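Local coordinates for protein VIN1 (Oscarella pearsei, PDB 6BFI) that binds actin filaments and may play a role in cell-cell adhesion, as a member of the vinculin and alpha-catenin family, at residues M657-L662 against S676-A681; P669-A674 against K701-S706; E680-D685 against L694-A699. One frame throughout, in Å; residues are numbered along the deposited sequence.

Contact 1: M657-L662 against S676-A681; sequences MLRAPL and SVFREA
Leu658 and Phe678 bring the two backbones closest, CA to CA 7.4 Å, where the end of helix 649-659 meets the C-terminal part of helix 669-682. Phe678 holds its CG anti to the backbone N (chi1 180°), and this sends the ring out toward the shorter helix. Leu658 lies over one face of that ring: its CB sits 4.2 Å from the centroid of Phe678, a CH-pi contact, while its CD1 reaches down to the root of the ring, 3.7 Å from Phe678 CB. A branched aliphatic chain suits this place because it can cover both the face and the ring's stem. The two helices belong to the all-helical fold of this vinculin family protein, and here the short helix packs its end against a longer neighbour. Arg659 brings its CZ to the edge of the ring, in the ring plane, and turns its guanidinium 77° to it, with Phe678 CZ 3.3 Å above one guanidinium face. Salt bridges to Glu655 and Asp682 hold that group in place. A serine here would probably leave Leu658 without its partner face and the Arg659 guanidinium without support. Farther out, Leu662 CD2 lies 4.4 Å from Arg679 NH2, a looser contact.

Contact 2: P669-A674 against K701-S706; sequences PIHHAA and KMAMMS
Ile670, His671 and Ala674 face Met702, Ala703 and Ser706 across two antiparallel helical segments whose axes approach to 8.0 Å and run at 169° to each other. Three of these six residues are alanine or serine, which suits so short a spacing: His671 and Ala703 come to within 4.9 Å, CA to CA.

The apolar contacts centre on Met702. Its CG stands anti to the backbone N, and with the chain bent at chi2 (69°), CB, CG and SD line up along Ile670 and Ala674 before the terminal methyl leaves the contact. Ile670 crosses it at about a right angle, placing its CG2 branch 3.6 Å from Met702 CG. That same methyl also rests against the backbone of the other helix, 3.5 Å from Met702 O. One turn along, Ala674 CB packs on Met702 CB at 3.8 Å; the small alanine lets the backbones come this close. Ile670 CB also lies against Ser706 CB, Ser706 OG packs beside His671 CB, and the His671 ring carries its CD2 to 4.0 Å from Ala703 CB. A flat ring suits this side, filling it between Ala703 and helix 649-659.

The polar contacts gather at Ser706, whose OG is hydrogen-bonded to Asn668 ND2, just before helix 669-682 begins. A water accepts the N-H of Ile670, a first-turn donor with no acceptor one turn earlier in its helix, and makes a weak hydrogen bond with Ser706 OG (3.4 Å), a tenuous link between the helices.

Other helices flank the pair. Helix 786-817 covers Ile670 and Met702 through Val797, Ala800 and Met804, helix 649-659 packs on His671 through Met657 and Leu658, and helix 718-745 lies against Lys701 and Met705, with Glu728 forming a salt bridge to Lys701.

Contact 3: E680-D685 against L694-A699; sequences EADQWD and LVKQMA
Ala681 meets Val695 and Lys696 where helix 669-682 and helix 690-710, joined by a short connection, form a helical hairpin within the bundle. The tight part is apolar: Ala681 CB touches Val695 CG1 at 3.9 Å and lies 4.2 Å from Lys696 CG. A methyl suits the spot, since the backbones come to 6.4 Å, CA to CA, between Ala681 and Lys696. Val695 also touches Val677, Val807 and Ile811 of helix 786-817, and Leu736 of helix 718-745.

The side nearer solvent is polar and includes the partly exposed Asp682. From CG onward Lys696 is fully extended, running past the Ala681 carbonyl; its aliphatic part packs on Ala681 and Phe678 while the ammonium reaches Asp682. Asp682 puts CG anti to its own N (chi1 -169°), which brings the carboxylate to meet it. Arg659 forms a second salt bridge to the same oxygen and Lys835 is a weak, longer partner; this positive surrounding probably favours the charged acid, which in turn offsets the closeness of the like charges. Lys696 NZ binds Asp682 OD1 at 3.0 Å, on the anti lone pair, the one directed away from the other carboxylate oxygen.

Overall arrangement
Helix 669-682 takes part in all three contacts: contact 2 uses its start, while contacts 1 and 3 both use its C-terminal part and share Glu680 and Ala681. Contacts 2 and 3, with centres about 14 Å apart, both join it to helix 690-710, and Ala674 O meets Ala699 CB at 3.5 Å between them. Contact 1 adds helix 649-659, its centre about 10 Å from that of contact 2 and about 9 Å from that of contact 3. Met657 CE touches Met704 SD at 3.6 Å, tying contact 1 to contact 2. Toward contact 3 the tie is ionic, Arg659 NH2 to Asp682 OD1 at 3.0 Å, and apolar, Val677 CG1 to Val695 CG1 at 3.5 Å.

Contact 1: M657-L662 against S676-A681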
ATOM      1  N   MET A 657      23.956  20.134  16.020  1.00 84.19           N
ATOM      2  CA  MET A 657      23.820  18.725  16.378  1.00 80.14           C
ATOM      3  C   MET A 657      23.650  17.857  15.138  1.00 70.78           C
ATOM      4  O   MET A 657      24.296  16.811  15.007  1.00 68.85           O
ATOM      5  CB  MET A 657      22.640  18.528  17.330  1.00 81.87           C
ATOM      6  CG  MET A 657      22.864  19.046  18.738  1.00 90.48           C
ATOM      7  SD  MET A 657      21.647  18.384  19.893  1.00 96.12           S
ATOM      8  CE  MET A 657      20.122  18.727  19.023  1.00 90.70           C
ATOM      9  N   LEU A 658      22.783  18.275  14.214  1.00 64.86           N
ATOM     10  CA  LEU A 658      22.481  17.459  13.045  1.00 63.20           C
ATOM     11  C   LEU A 658      23.587  17.482  12.001  1.00 67.92           C
ATOM     12  O   LEU A 658      23.601  16.618  11.117  1.00 68.21           O
ATOM     13  CB  LEU A 658      21.162  17.909  12.415  1.00 58.88           C
ATOM     14  CG  LEU A 658      19.914  17.534  13.218  1.00 59.71           C
ATOM     15  CD1 LEU A 658      18.649  17.967  12.494  1.00 57.78           C
ATOM     16  CD2 LEU A 658      19.892  16.039  13.498  1.00 56.44           C
ATOM     17  N   ARG A 659      24.508  18.443  12.071  1.00 70.95           N
ATOM     18  CA  ARG A 659      25.663  18.447  11.186  1.00 74.24           C
ATOM     19  C   ARG A 659      26.923  17.916  11.856  1.00 76.61           C
ATOM     20  O   ARG A 659      27.918  17.676  11.164  1.00 79.17           O
ATOM     21  CB  ARG A 659      25.911  19.859  10.643  1.00 78.57           C
ATOM     22  CG  ARG A 659      24.750  20.368   9.805  1.00 75.52           C
ATOM     23  CD  ARG A 659      25.083  21.634   9.049  1.00 74.81           C
ATOM     24  NE  ARG A 659      23.973  22.039   8.194  1.00 71.17           N
ATOM     25  CZ  ARG A 659      23.756  21.558   6.973  1.00 70.25           C
ATOM     26  NH1 ARG A 659      24.576  20.651   6.459  1.00 67.65           N
ATOM     27  NH2 ARG A 659      22.717  21.984   6.267  1.00 66.38           N
ATOM     28  N   ALA A 660      26.903  17.730  13.171  1.00 73.87           N
ATOM     29  CA  ALA A 660      27.970  17.040  13.875  1.00 74.63           C
ATOM     30  C   ALA A 660      27.835  15.540  13.647  1.00 73.68           C
ATOM     31  O   ALA A 660      26.802  15.063  13.175  1.00 64.75           O
ATOM     32  CB  ALA A 660      27.914  17.382  15.362  1.00 70.38           C
ATOM     33  N   PRO A 661      28.877  14.766  13.955  1.00 70.04           N
ATOM     34  CA  PRO A 661      28.769  13.309  13.825  1.00 68.79           C
ATOM     35  C   PRO A 661      27.612  12.750  14.640  1.00 78.49           C
ATOM     36  O   PRO A 661      27.185  13.329  15.643  1.00 65.67           O
ATOM     37  CB  PRO A 661      30.118  12.808  14.348  1.00 72.42           C
ATOM     38  CG  PRO A 661      31.055  13.924  14.040  1.00 85.85           C
ATOM     39  CD  PRO A 661      30.265  15.188  14.225  1.00 81.02           C
ATOM     40  N   LEU A 662      27.102  11.609  14.186  1.00 73.15           N
ATOM     41  CA  LEU A 662      25.926  11.015  14.801  1.00 66.76           C
ATOM     42  C   LEU A 662      26.232  10.565  16.227  1.00 69.48           C
ATOM     43  O   LEU A 662      27.339  10.094  16.509  1.00 73.35           O
ATOM     44  CB  LEU A 662      25.440   9.822  13.977  1.00 65.50           C
ATOM     45  CG  LEU A 662      24.629  10.132  12.721  1.00 62.54           C
ATOM     46  CD1 LEU A 662      24.478   8.887  11.865  1.00 56.63           C
ATOM     47  CD2 LEU A 662      23.268  10.683  13.113  1.00 54.77           C
ATOM     48  N   SER A 676      18.126  11.279   9.651  1.00 54.55           N
ATOM     49  CA  SER A 676      17.758  10.748   8.343  1.00 55.44           C
ATOM     50  C   SER A 676      16.829  11.704   7.610  1.00 51.48           C
ATOM     51  O   SER A 676      16.957  11.893   6.395  1.00 48.96           O
ATOM     52  CB  SER A 676      17.105   9.374   8.491  1.00 59.07           C
ATOM     53  OG  SER A 676      15.840   9.476   9.120  1.00 63.90           O
ATOM     54  N   VAL A 677      15.891  12.324   8.329  1.00 53.56           N
ATOM     55  CA  VAL A 677      15.005  13.292   7.684  1.00 49.79           C
ATOM     56  C   VAL A 677      15.789  14.524   7.243  1.00 55.13           C
ATOM     57  O   VAL A 677      15.695  14.962   6.086  1.00 57.20           O
ATOM     58  CB  VAL A 677      13.846  13.668   8.623  1.00 47.01           C
ATOM     59  CG1 VAL A 677      13.144  14.906   8.118  1.00 44.43           C
ATOM     60  CG2 VAL A 677      12.873  12.518   8.729  1.00 43.59           C
ATOM     61  N   PHE A 678      16.570  15.103   8.161  1.00 57.18           N
ATOM     62  CA  PHE A 678      17.368  16.280   7.836  1.00 60.85           C
ATOM     63  C   PHE A 678      18.292  16.012   6.657  1.00 62.14           C
ATOM     64  O   PHE A 678      18.494  16.884   5.805  1.00 63.51           O
ATOM     65  CB  PHE A 678      18.175  16.719   9.060  1.00 61.59           C
ATOM     66  CG  PHE A 678      19.041  17.923   8.819  1.00 61.74           C
ATOM     67  CD1 PHE A 678      18.530  19.200   8.976  1.00 61.53           C
ATOM     68  CD2 PHE A 678      20.366  17.779   8.443  1.00 61.34           C
ATOM     69  CE1 PHE A 678      19.325  20.312   8.754  1.00 61.63           C
ATOM     70  CE2 PHE A 678      21.163  18.884   8.220  1.00 63.13           C
ATOM     71  CZ  PHE A 678      20.640  20.153   8.378  1.00 63.75           C
ATOM     72  N   ARG A 679      18.857  14.807   6.587  1.00 63.16           N
ATOM     73  CA  ARG A 679      19.746  14.476   5.482  1.00 65.86           C
ATOM     74  C   ARG A 679      18.976  14.267   4.187  1.00 63.15           C
ATOM     75  O   ARG A 679      19.484  14.587   3.108  1.00 64.99           O
ATOM     76  CB  ARG A 679      20.561  13.233   5.827  1.00 70.76           C
ATOM     77  CG  ARG A 679      21.809  13.063   4.993  1.00 82.04           C
ATOM     78  CD  ARG A 679      22.818  12.181   5.705  1.00 91.12           C
ATOM     79  NE  ARG A 679      23.205  12.720   7.009  1.00 96.55           N
ATOM     80  CZ  ARG A 679      22.767  12.251   8.175  1.00 95.40           C
ATOM     81  NH1 ARG A 679      21.927  11.226   8.204  1.00 95.13           N
ATOM     82  NH2 ARG A 679      23.171  12.805   9.311  1.00 95.26           N
ATOM     83  N   GLU A 680      17.753  13.734   4.270  1.00 56.97           N
ATOM     84  CA  GLU A 680      16.931  13.609   3.072  1.00 58.18           C
ATOM     85  C   GLU A 680      16.590  14.977   2.496  1.00 60.85           C
ATOM     86  O   GLU A 680      16.656  15.182   1.278  1.00 60.93           O
ATOM     87  CB  GLU A 680      15.655  12.824   3.384  1.00 57.06           C
ATOM     88  CG  GLU A 680      14.720  12.647   2.195  1.00 56.47           C
ATOM     89  CD  GLU A 680      15.294  11.734   1.129  1.00 61.91           C
ATOM     90  OE1 GLU A 680      16.129  10.870   1.470  1.00 63.42           O
ATOM     91  OE2 GLU A 680      14.911  11.883  -0.051  1.00 67.27           O
ATOM     92  N   ALA A 681      16.234  15.930   3.356  1.00 60.42           N
ATOM     93  CA  ALA A 681      15.876  17.262   2.883  1.00 61.80           C
ATOM     94  C   ALA A 681      17.084  18.146   2.596  1.00 65.87           C
ATOM     95  O   ALA A 681      16.933  19.167   1.916  1.00 65.98           O
ATOM     96  CB  ALA A 681      14.968  17.953   3.902  1.00 60.69           C
TER

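Contact 2: P669-A674 against K701-S706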
ATOM      1  N   PRO A 669      17.929   7.261  19.503  1.00 65.41           N
ATOM      2  CA  PRO A 669      17.171   6.834  18.313  1.00 58.56           C
ATOM      3  C   PRO A 669      16.406   7.969  17.653  1.00 55.22           C
ATOM      4  O   PRO A 669      16.390   8.077  16.416  1.00 59.44           O
ATOM      5  CB  PRO A 669      16.222   5.759  18.868  1.00 61.02           C
ATOM      6  CG  PRO A 669      16.808   5.351  20.184  1.00 64.69           C
ATOM      7  CD  PRO A 669      17.472   6.575  20.724  1.00 66.34           C
ATOM      8  N   ILE A 670      15.764   8.820  18.458  1.00 48.20           N
ATOM      9  CA  ILE A 670      15.036   9.963  17.916  1.00 48.23           C
ATOM     10  C   ILE A 670      15.972  10.856  17.114  1.00 54.86           C
ATOM     11  O   ILE A 670      15.622  11.331  16.026  1.00 55.66           O
ATOM     12  CB  ILE A 670      14.350  10.740  19.054  1.00 48.79           C
ATOM     13  CG1 ILE A 670      13.379   9.833  19.815  1.00 56.08           C
ATOM     14  CG2 ILE A 670      13.624  11.956  18.511  1.00 49.72           C
ATOM     15  CD1 ILE A 670      12.724  10.504  21.008  1.00 58.76           C
ATOM     16  N   HIS A 671      17.183  11.086  17.632  1.00 56.79           N
ATOM     17  CA  HIS A 671      18.150  11.917  16.922  1.00 54.76           C
ATOM     18  C   HIS A 671      18.556  11.280  15.601  1.00 55.71           C
ATOM     19  O   HIS A 671      18.753  11.980  14.605  1.00 58.54           O
ATOM     20  CB  HIS A 671      19.379  12.158  17.800  1.00 54.81           C
ATOM     21  CG  HIS A 671      20.344  13.151  17.231  1.00 62.74           C
ATOM     22  ND1 HIS A 671      21.134  12.879  16.134  1.00 66.49           N
ATOM     23  CD2 HIS A 671      20.651  14.413  17.610  1.00 68.23           C
ATOM     24  CE1 HIS A 671      21.882  13.933  15.861  1.00 69.66           C
ATOM     25  NE2 HIS A 671      21.609  14.878  16.743  1.00 71.81           N
ATOM     26  N   HIS A 672      18.692   9.954  15.572  1.00 59.08           N
ATOM     27  CA  HIS A 672      19.027   9.282  14.321  1.00 60.73           C
ATOM     28  C   HIS A 672      17.915   9.439  13.290  1.00 61.83           C
ATOM     29  O   HIS A 672      18.189   9.721  12.117  1.00 64.49           O
ATOM     30  CB  HIS A 672      19.318   7.805  14.577  1.00 60.90           C
ATOM     31  CG  HIS A 672      20.703   7.541  15.080  1.00 63.71           C
ATOM     32  ND1 HIS A 672      21.686   6.985  14.291  1.00 62.91           N
ATOM     33  CD2 HIS A 672      21.272   7.762  16.288  1.00 65.19           C
ATOM     34  CE1 HIS A 672      22.799   6.869  14.993  1.00 63.55           C
ATOM     35  NE2 HIS A 672      22.575   7.334  16.207  1.00 65.48           N
ATOM     36  N   ALA A 673      16.655   9.269  13.704  1.00 59.54           N
ATOM     37  CA  ALA A 673      15.548   9.441  12.763  1.00 58.44           C
ATOM     38  C   ALA A 673      15.487  10.876  12.247  1.00 57.58           C
ATOM     39  O   ALA A 673      15.332  11.118  11.040  1.00 63.15           O
ATOM     40  CB  ALA A 673      14.228   9.046  13.427  1.00 55.55           C
ATOM     41  N   ALA A 674      15.620  11.845  13.157  1.00 55.40           N
ATOM     42  CA  ALA A 674      15.662  13.246  12.753  1.00 56.38           C
ATOM     43  C   ALA A 674      16.834  13.530  11.823  1.00 59.24           C
ATOM     44  O   ALA A 674      16.734  14.398  10.948  1.00 62.56           O
ATOM     45  CB  ALA A 674      15.727  14.149  13.986  1.00 53.64           C
ATOM     46  N   LYS A 701      13.746  20.449  15.337  1.00 58.02           N
ATOM     47  CA  LYS A 701      12.900  20.332  16.519  1.00 54.64           C
ATOM     48  C   LYS A 701      12.907  18.913  17.075  1.00 51.40           C
ATOM     49  O   LYS A 701      12.947  18.720  18.297  1.00 55.27           O
ATOM     50  CB  LYS A 701      11.476  20.770  16.180  1.00 55.37           C
ATOM     51  CG  LYS A 701      11.349  22.245  15.813  1.00 58.31           C
ATOM     52  CD  LYS A 701       9.934  22.578  15.364  1.00 59.90           C
ATOM     53  CE  LYS A 701       9.765  24.065  15.102  1.00 63.26           C
ATOM     54  NZ  LYS A 701      10.000  24.874  16.327  1.00 66.30           N
ATOM     55  N   MET A 702      12.885  17.907  16.199  1.00 50.68           N
ATOM     56  CA  MET A 702      12.868  16.524  16.670  1.00 53.18           C
ATOM     57  C   MET A 702      14.183  16.155  17.349  1.00 55.79           C
ATOM     58  O   MET A 702      14.190  15.401  18.333  1.00 55.29           O
ATOM     59  CB  MET A 702      12.572  15.575  15.509  1.00 53.03           C
ATOM     60  CG  MET A 702      12.401  14.121  15.923  1.00 57.52           C
ATOM     61  SD  MET A 702      10.895  13.798  16.878  1.00 61.27           S
ATOM     62  CE  MET A 702       9.636  14.014  15.621  1.00 54.32           C
ATOM     63  N   ALA A 703      15.305  16.677  16.840  1.00 53.01           N
ATOM     64  CA  ALA A 703      16.583  16.481  17.517  1.00 54.75           C
ATOM     65  C   ALA A 703      16.574  17.128  18.898  1.00 56.99           C
ATOM     66  O   ALA A 703      17.078  16.547  19.873  1.00 60.73           O
ATOM     67  CB  ALA A 703      17.723  17.043  16.669  1.00 57.61           C
ATOM     68  N   MET A 704      16.002  18.332  19.003  1.00 58.40           N
ATOM     69  CA  MET A 704      15.862  18.958  20.314  1.00 62.62           C
ATOM     70  C   MET A 704      15.026  18.094  21.248  1.00 63.92           C
ATOM     71  O   MET A 704      15.345  17.964  22.438  1.00 63.56           O
ATOM     72  CB  MET A 704      15.250  20.351  20.177  1.00 69.37           C
ATOM     73  CG  MET A 704      16.096  21.314  19.367  1.00 76.53           C
ATOM     74  SD  MET A 704      17.818  21.309  19.897  1.00 87.12           S
ATOM     75  CE  MET A 704      17.673  21.910  21.578  1.00 90.30           C
ATOM     76  N   MET A 705      13.953  17.486  20.728  1.00 59.13           N
ATOM     77  CA  MET A 705      13.157  16.576  21.548  1.00 59.80           C
ATOM     78  C   MET A 705      14.006  15.416  22.046  1.00 58.24           C
ATOM     79  O   MET A 705      13.947  15.056  23.227  1.00 57.97           O
ATOM     80  CB  MET A 705      11.948  16.046  20.775  1.00 62.49           C
ATOM     81  CG  MET A 705      11.256  14.903  21.522  1.00 66.22           C
ATOM     82  SD  MET A 705       9.792  14.189  20.750  1.00 66.02           S
ATOM     83  CE  MET A 705       8.708  15.607  20.724  1.00 60.06           C
ATOM     84  N   SER A 706      14.799  14.813  21.156  1.00 58.25           N
ATOM     85  CA  SER A 706      15.702  13.746  21.576  1.00 64.25           C
ATOM     86  C   SER A 706      16.565  14.194  22.748  1.00 70.04           C
ATOM     87  O   SER A 706      16.663  13.499  23.772  1.00 71.45           O
ATOM     88  CB  SER A 706      16.575  13.308  20.400  1.00 68.40           C
ATOM     89  OG  SER A 706      17.572  12.391  20.818  1.00 73.84           O
TER
HETATM   90  O   HOH W   1      16.129   9.383  21.558  1.00 66.11           O

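Contact 3: E680-D685 against L694-A699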
ATOM      1  N   GLU A 680      17.753  13.734   4.270  1.00 56.97           N
ATOM      2  CA  GLU A 680      16.931  13.609   3.072  1.00 58.18           C
ATOM      3  C   GLU A 680      16.590  14.977   2.496  1.00 60.85           C
ATOM      4  O   GLU A 680      16.656  15.182   1.278  1.00 60.93           O
ATOM      5  CB  GLU A 680      15.655  12.824   3.384  1.00 57.06           C
ATOM      6  CG  GLU A 680      14.720  12.647   2.195  1.00 56.47           C
ATOM      7  CD  GLU A 680      15.294  11.734   1.129  1.00 61.91           C
ATOM      8  OE1 GLU A 680      16.129  10.870   1.470  1.00 63.42           O
ATOM      9  OE2 GLU A 680      14.911  11.883  -0.051  1.00 67.27           O
ATOM     10  N   ALA A 681      16.234  15.930   3.356  1.00 60.42           N
ATOM     11  CA  ALA A 681      15.876  17.262   2.883  1.00 61.80           C
ATOM     12  C   ALA A 681      17.084  18.146   2.596  1.00 65.87           C
ATOM     13  O   ALA A 681      16.933  19.167   1.916  1.00 65.98           O
ATOM     14  CB  ALA A 681      14.968  17.953   3.902  1.00 60.69           C
ATOM     15  N   ASP A 682      18.275  17.777   3.076  1.00 66.61           N
ATOM     16  CA  ASP A 682      19.431  18.661   2.971  1.00 68.77           C
ATOM     17  C   ASP A 682      20.010  18.695   1.564  1.00 72.65           C
ATOM     18  O   ASP A 682      20.638  19.690   1.184  1.00 75.44           O
ATOM     19  CB  ASP A 682      20.512  18.238   3.970  1.00 67.60           C
ATOM     20  CG  ASP A 682      21.621  19.267   4.103  1.00 71.74           C
ATOM     21  OD1 ASP A 682      21.327  20.478   4.013  1.00 69.14           O
ATOM     22  OD2 ASP A 682      22.788  18.866   4.297  1.00 77.79           O
ATOM     23  N   GLN A 683      19.814  17.633   0.779  1.00 71.00           N
ATOM     24  CA  GLN A 683      20.339  17.600  -0.580  1.00 71.33           C
ATOM     25  C   GLN A 683      19.610  18.554  -1.519  1.00 77.35           C
ATOM     26  O   GLN A 683      20.060  18.739  -2.657  1.00 78.33           O
ATOM     27  CB  GLN A 683      20.283  16.174  -1.130  1.00 63.61           C
ATOM     28  CG  GLN A 683      18.941  15.486  -0.964  1.00 59.58           C
ATOM     29  CD  GLN A 683      18.959  14.048  -1.449  1.00 64.12           C
ATOM     30  OE1 GLN A 683      19.688  13.704  -2.379  1.00 68.03           O
ATOM     31  NE2 GLN A 683      18.159  13.198  -0.815  1.00 66.39           N
ATOM     32  N   TRP A 684      18.513  19.164  -1.074  1.00 76.40           N
ATOM     33  CA  TRP A 684      17.779  20.149  -1.853  1.00 78.77           C
ATOM     34  C   TRP A 684      18.024  21.544  -1.293  1.00 85.61           C
ATOM     35  O   TRP A 684      18.084  21.732  -0.073  1.00 86.14           O
ATOM     36  CB  TRP A 684      16.278  19.854  -1.841  1.00 69.50           C
ATOM     37  CG  TRP A 684      15.933  18.457  -2.223  1.00 67.41           C
ATOM     38  CD1 TRP A 684      15.747  17.401  -1.381  1.00 62.56           C
ATOM     39  CD2 TRP A 684      15.723  17.957  -3.548  1.00 71.60           C
ATOM     40  NE1 TRP A 684      15.438  16.273  -2.099  1.00 63.76           N
ATOM     41  CE2 TRP A 684      15.417  16.587  -3.433  1.00 68.31           C
ATOM     42  CE3 TRP A 684      15.765  18.534  -4.821  1.00 77.83           C
ATOM     43  CZ2 TRP A 684      15.154  15.786  -4.541  1.00 65.76           C
ATOM     44  CZ3 TRP A 684      15.504  17.736  -5.921  1.00 76.84           C
ATOM     45  CH2 TRP A 684      15.203  16.376  -5.774  1.00 70.98           C
ATOM     46  N   ASP A 685      18.159  22.521  -2.187  1.00 90.93           N
ATOM     47  CA  ASP A 685      18.245  23.911  -1.766  1.00 97.76           C
ATOM     48  C   ASP A 685      16.864  24.420  -1.370  1.00 95.12           C
ATOM     49  O   ASP A 685      15.837  23.946  -1.865  1.00 91.59           O
ATOM     50  CB  ASP A 685      18.831  24.784  -2.876  1.00109.85           C
ATOM     51  CG  ASP A 685      17.886  24.950  -4.050  1.00115.48           C
ATOM     52  OD1 ASP A 685      17.166  23.984  -4.378  1.00115.80           O
ATOM     53  OD2 ASP A 685      17.862  26.048  -4.643  1.00119.79           O
ATOM     54  N   LEU A 694      10.127  23.577   5.941  1.00 82.55           N
ATOM     55  CA  LEU A 694       9.334  22.998   7.022  1.00 80.70           C
ATOM     56  C   LEU A 694       9.930  21.682   7.500  1.00 77.93           C
ATOM     57  O   LEU A 694       9.952  21.400   8.705  1.00 79.14           O
ATOM     58  CB  LEU A 694       7.889  22.785   6.567  1.00 81.94           C
ATOM     59  CG  LEU A 694       7.111  23.982   6.018  1.00 88.01           C
ATOM     60  CD1 LEU A 694       5.646  23.619   5.826  1.00 86.20           C
ATOM     61  CD2 LEU A 694       7.255  25.195   6.925  1.00 92.66           C
ATOM     62  N   VAL A 695      10.424  20.864   6.569  1.00 76.93           N
ATOM     63  CA  VAL A 695      10.938  19.551   6.943  1.00 71.86           C
ATOM     64  C   VAL A 695      12.253  19.682   7.705  1.00 69.25           C
ATOM     65  O   VAL A 695      12.477  18.984   8.701  1.00 68.36           O
ATOM     66  CB  VAL A 695      11.085  18.664   5.696  1.00 68.50           C
ATOM     67  CG1 VAL A 695      11.810  17.400   6.054  1.00 66.99           C
ATOM     68  CG2 VAL A 695       9.717  18.338   5.121  1.00 67.56           C
ATOM     69  N   LYS A 696      13.142  20.571   7.255  1.00 72.16           N
ATOM     70  CA  LYS A 696      14.389  20.796   7.980  1.00 69.66           C
ATOM     71  C   LYS A 696      14.116  21.319   9.385  1.00 65.19           C
ATOM     72  O   LYS A 696      14.697  20.836  10.366  1.00 63.60           O
ATOM     73  CB  LYS A 696      15.282  21.767   7.208  1.00 74.77           C
ATOM     74  CG  LYS A 696      16.322  21.099   6.326  1.00 76.86           C
ATOM     75  CD  LYS A 696      17.176  22.136   5.617  1.00 82.75           C
ATOM     76  CE  LYS A 696      18.326  21.492   4.868  1.00 88.17           C
ATOM     77  NZ  LYS A 696      19.148  22.496   4.132  1.00 95.26           N
ATOM     78  N   GLN A 697      13.224  22.308   9.499  1.00 66.86           N
ATOM     79  CA  GLN A 697      12.851  22.818  10.815  1.00 67.40           C
ATOM     80  C   GLN A 697      12.295  21.707  11.699  1.00 66.49           C
ATOM     81  O   GLN A 697      12.630  21.619  12.888  1.00 66.66           O
ATOM     82  CB  GLN A 697      11.832  23.948  10.661  1.00 69.23           C
ATOM     83  CG  GLN A 697      11.463  24.659  11.955  1.00 74.90           C
ATOM     84  CD  GLN A 697      12.442  25.759  12.331  1.00 82.57           C
ATOM     85  OE1 GLN A 697      13.620  25.716  11.971  1.00 83.92           O
ATOM     86  NE2 GLN A 697      11.953  26.758  13.056  1.00 85.96           N
ATOM     87  N   MET A 698      11.459  20.836  11.127  1.00 65.44           N
ATOM     88  CA  MET A 698      10.898  19.730  11.896  1.00 65.29           C
ATOM     89  C   MET A 698      11.986  18.772  12.363  1.00 62.04           C
ATOM     90  O   MET A 698      11.919  18.237  13.476  1.00 58.86           O
ATOM     91  CB  MET A 698       9.851  18.994  11.061  1.00 68.41           C
ATOM     92  CG  MET A 698       9.034  17.979  11.840  1.00 72.56           C
ATOM     93  SD  MET A 698       7.719  17.248  10.846  1.00 77.95           S
ATOM     94  CE  MET A 698       6.990  18.717  10.123  1.00 77.03           C
ATOM     95  N   ALA A 699      13.000  18.544  11.525  1.00 61.30           N
ATOM     96  CA  ALA A 699      14.117  17.695  11.929  1.00 59.51           C
ATOM     97  C   ALA A 699      14.882  18.316  13.092  1.00 58.72           C
ATOM     98  O   ALA A 699      15.207  17.630  14.070  1.00 57.96           O
ATOM     99  CB  ALA A 699      15.045  17.446  10.742  1.00 56.35           C
TER